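Local coordinates for ubiquitin-conjugating enzyme (Plasmodium vivax, PDB 2FO3), which probably accepts activated ubiquitin and passes it on toward target proteins, as a ubiquitin-conjugating (E2) enzyme of which this chain is the conjugating domain, at residues Tyr55-Ile60 / Pro70-Leu75. Sequence-based numbering, arbitrary orientation.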
# COMPACT_ATOMS: atom_id res chain seq x y z
N TYR A 55 3.08 10.87 1.68
CA TYR A 55 3.04 9.72 2.58
C TYR A 55 3.67 8.51 1.92
O TYR A 55 3.59 8.33 0.70
CB TYR A 55 1.59 9.44 3.08
CG TYR A 55 1.03 10.62 3.83
CD1 TYR A 55 1.43 10.88 5.16
CD2 TYR A 55 0.16 11.52 3.21
CE1 TYR A 55 0.94 12.00 5.84
CE2 TYR A 55 -0.34 12.63 3.90
CZ TYR A 55 0.07 12.86 5.20
OH TYR A 55 -0.41 13.94 5.87
N LYS A 56 4.31 7.68 2.73
CA LYS A 56 4.99 6.50 2.25
C LYS A 56 4.43 5.26 2.91
O LYS A 56 4.32 5.18 4.12
CB LYS A 56 6.51 6.60 2.40
CG LYS A 56 7.12 7.48 1.31
CD LYS A 56 8.60 7.51 1.34
CE LYS A 56 9.11 8.33 0.14
NZ LYS A 56 10.57 8.57 0.19
N LEU A 57 4.09 4.29 2.08
CA LEU A 57 3.48 3.04 2.52
C LEU A 57 4.49 1.91 2.34
O LEU A 57 5.01 1.66 1.21
CB LEU A 57 2.25 2.81 1.62
CG LEU A 57 0.96 2.10 1.96
CD1 LEU A 57 0.30 2.60 3.25
CD2 LEU A 57 -0.00 2.28 0.76
N LYS A 58 4.79 1.23 3.43
CA LYS A 58 5.69 0.07 3.35
C LYS A 58 4.86 -1.21 3.18
O LYS A 58 3.87 -1.41 3.90
CB LYS A 58 6.59 -0.03 4.55
CG LYS A 58 7.59 -1.18 4.40
CD LYS A 58 8.85 -0.93 5.27
CE LYS A 58 9.44 -2.24 5.71
NZ LYS A 58 10.64 -2.02 6.64
N ILE A 59 5.27 -2.04 2.24
CA ILE A 59 4.58 -3.26 1.89
C ILE A 59 5.51 -4.44 2.04
O ILE A 59 6.54 -4.51 1.39
CB ILE A 59 3.97 -3.20 0.47
CG1 ILE A 59 2.95 -2.05 0.36
CG2 ILE A 59 3.27 -4.55 0.14
CD1 ILE A 59 2.62 -1.69 -1.10
N ILE A 60 5.17 -5.37 2.93
CA ILE A 60 5.99 -6.56 3.14
C ILE A 60 5.26 -7.81 2.74
O ILE A 60 4.17 -8.11 3.28
CB ILE A 60 6.44 -6.69 4.63
CG1 ILE A 60 7.08 -5.39 5.12
CG2 ILE A 60 7.38 -7.90 4.81
CD1 ILE A 60 7.15 -5.26 6.60
N PRO A 70 -0.31 -9.24 2.28
CA PRO A 70 0.93 -8.51 2.56
C PRO A 70 0.73 -7.71 3.84
O PRO A 70 -0.43 -7.42 4.22
CB PRO A 70 1.05 -7.56 1.35
CG PRO A 70 -0.36 -7.38 0.86
CD PRO A 70 -1.05 -8.69 1.12
N ILE A 71 1.80 -7.40 4.54
CA ILE A 71 1.70 -6.48 5.67
C ILE A 71 1.93 -5.07 5.09
O ILE A 71 2.92 -4.84 4.34
CB ILE A 71 2.74 -6.83 6.75
CG1 ILE A 71 2.35 -8.15 7.44
CG2 ILE A 71 2.87 -5.66 7.76
CD1 ILE A 71 3.53 -9.06 7.78
N VAL A 72 1.03 -4.13 5.41
CA VAL A 72 1.08 -2.76 4.82
C VAL A 72 0.85 -1.73 5.89
O VAL A 72 -0.17 -1.79 6.62
CB VAL A 72 0.01 -2.58 3.68
CG1 VAL A 72 0.07 -1.18 3.05
CG2 VAL A 72 0.18 -3.59 2.62
N TYR A 73 1.78 -0.78 6.01
CA TYR A 73 1.62 0.30 6.96
C TYR A 73 2.34 1.57 6.49
O TYR A 73 3.28 1.49 5.68
CB TYR A 73 2.10 -0.13 8.36
CG TYR A 73 3.57 -0.45 8.45
CD1 TYR A 73 4.50 0.53 8.80
CD2 TYR A 73 4.04 -1.74 8.15
CE1 TYR A 73 5.85 0.25 8.86
CE2 TYR A 73 5.41 -2.05 8.23
CZ TYR A 73 6.30 -1.05 8.59
OH TYR A 73 7.64 -1.33 8.69
N PHE A 74 1.90 2.72 7.00
CA PHE A 74 2.51 4.01 6.64
C PHE A 74 3.79 4.28 7.41
O PHE A 74 3.88 4.01 8.63
CB PHE A 74 1.55 5.13 6.91
CG PHE A 74 0.46 5.25 5.89
CD1 PHE A 74 0.68 5.94 4.68
CD2 PHE A 74 -0.80 4.69 6.13
CE1 PHE A 74 -0.35 6.06 3.72
CE2 PHE A 74 -1.82 4.80 5.19
CZ PHE A 74 -1.58 5.50 3.97
N LEU A 75 4.80 4.81 6.71
CA LEU A 75 6.03 5.22 7.37
C LEU A 75 5.75 6.51 8.12
O LEU A 75 4.70 7.14 7.91
CB LEU A 75 7.18 5.36 6.36
CG LEU A 75 7.60 4.04 5.68
CD1 LEU A 75 8.76 4.28 4.73
CD2 LEU A 75 7.96 2.93 6.69
O HOH W 1 3.93 8.14 5.59
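Lys58 and Tyr73 face each other as a hydrogen-bonded pair near the middle of strands 55-60 and 71-74, the third and fourth strands of the antiparallel sheet of the UBC fold. Two backbone bonds tie them: Lys58 N gives to Tyr73 O at 2.7 Å, and Tyr73 N returns to Lys58 O at 3.0 Å. Ile60 and Ile71 repeat the exchange, and Leu75 N adds a nearly straight bond to Lys56 O.

The side chain of Lys58, taken outward, starts with CB over one face of the Tyr73 ring, toward the rim; on another side Lys58 CB meets Leu75 CD2 at 3.9 Å. With CG anti to the backbone N (chi1 -176°) the extended chain runs beside the tyrosine in the same direction. Lys58 CD comes within 3.6 Å of Tyr73 OH, Lys58 CE packs equally close to that oxygen, and Lys58 NZ ends 3.7 Å from Tyr73 OH, so the methylene chain does most of the touching. Ile60 CD1 comes to the edge of the same ring, near its plane, at CE2.

The reverse face of the hairpin, carrying Leu57, Ile59, Val72 and Phe74, is buried and apolar. Ile59 CG1 lies alongside Val72 CG2, while Leu57 CG crosses to Val72 CG1 at 3.6 Å. Helix 105-116 packs on this face, with Leu108 against Pro70 and Val72 and Ile112 against Phe74; strand 37-43 bonds to the far edge of strand 55-60.

At the Leu75 end, a water takes the N-H of Lys56 and donates to Leu75 O, bridging the strands beyond their last direct bond. On the buried face at this end, the Leu57 CD1 methyl sits over the centre of the Phe74 ring in a CH-pi contact, 3.4 Å from the centroid and only 5° off the ring normal.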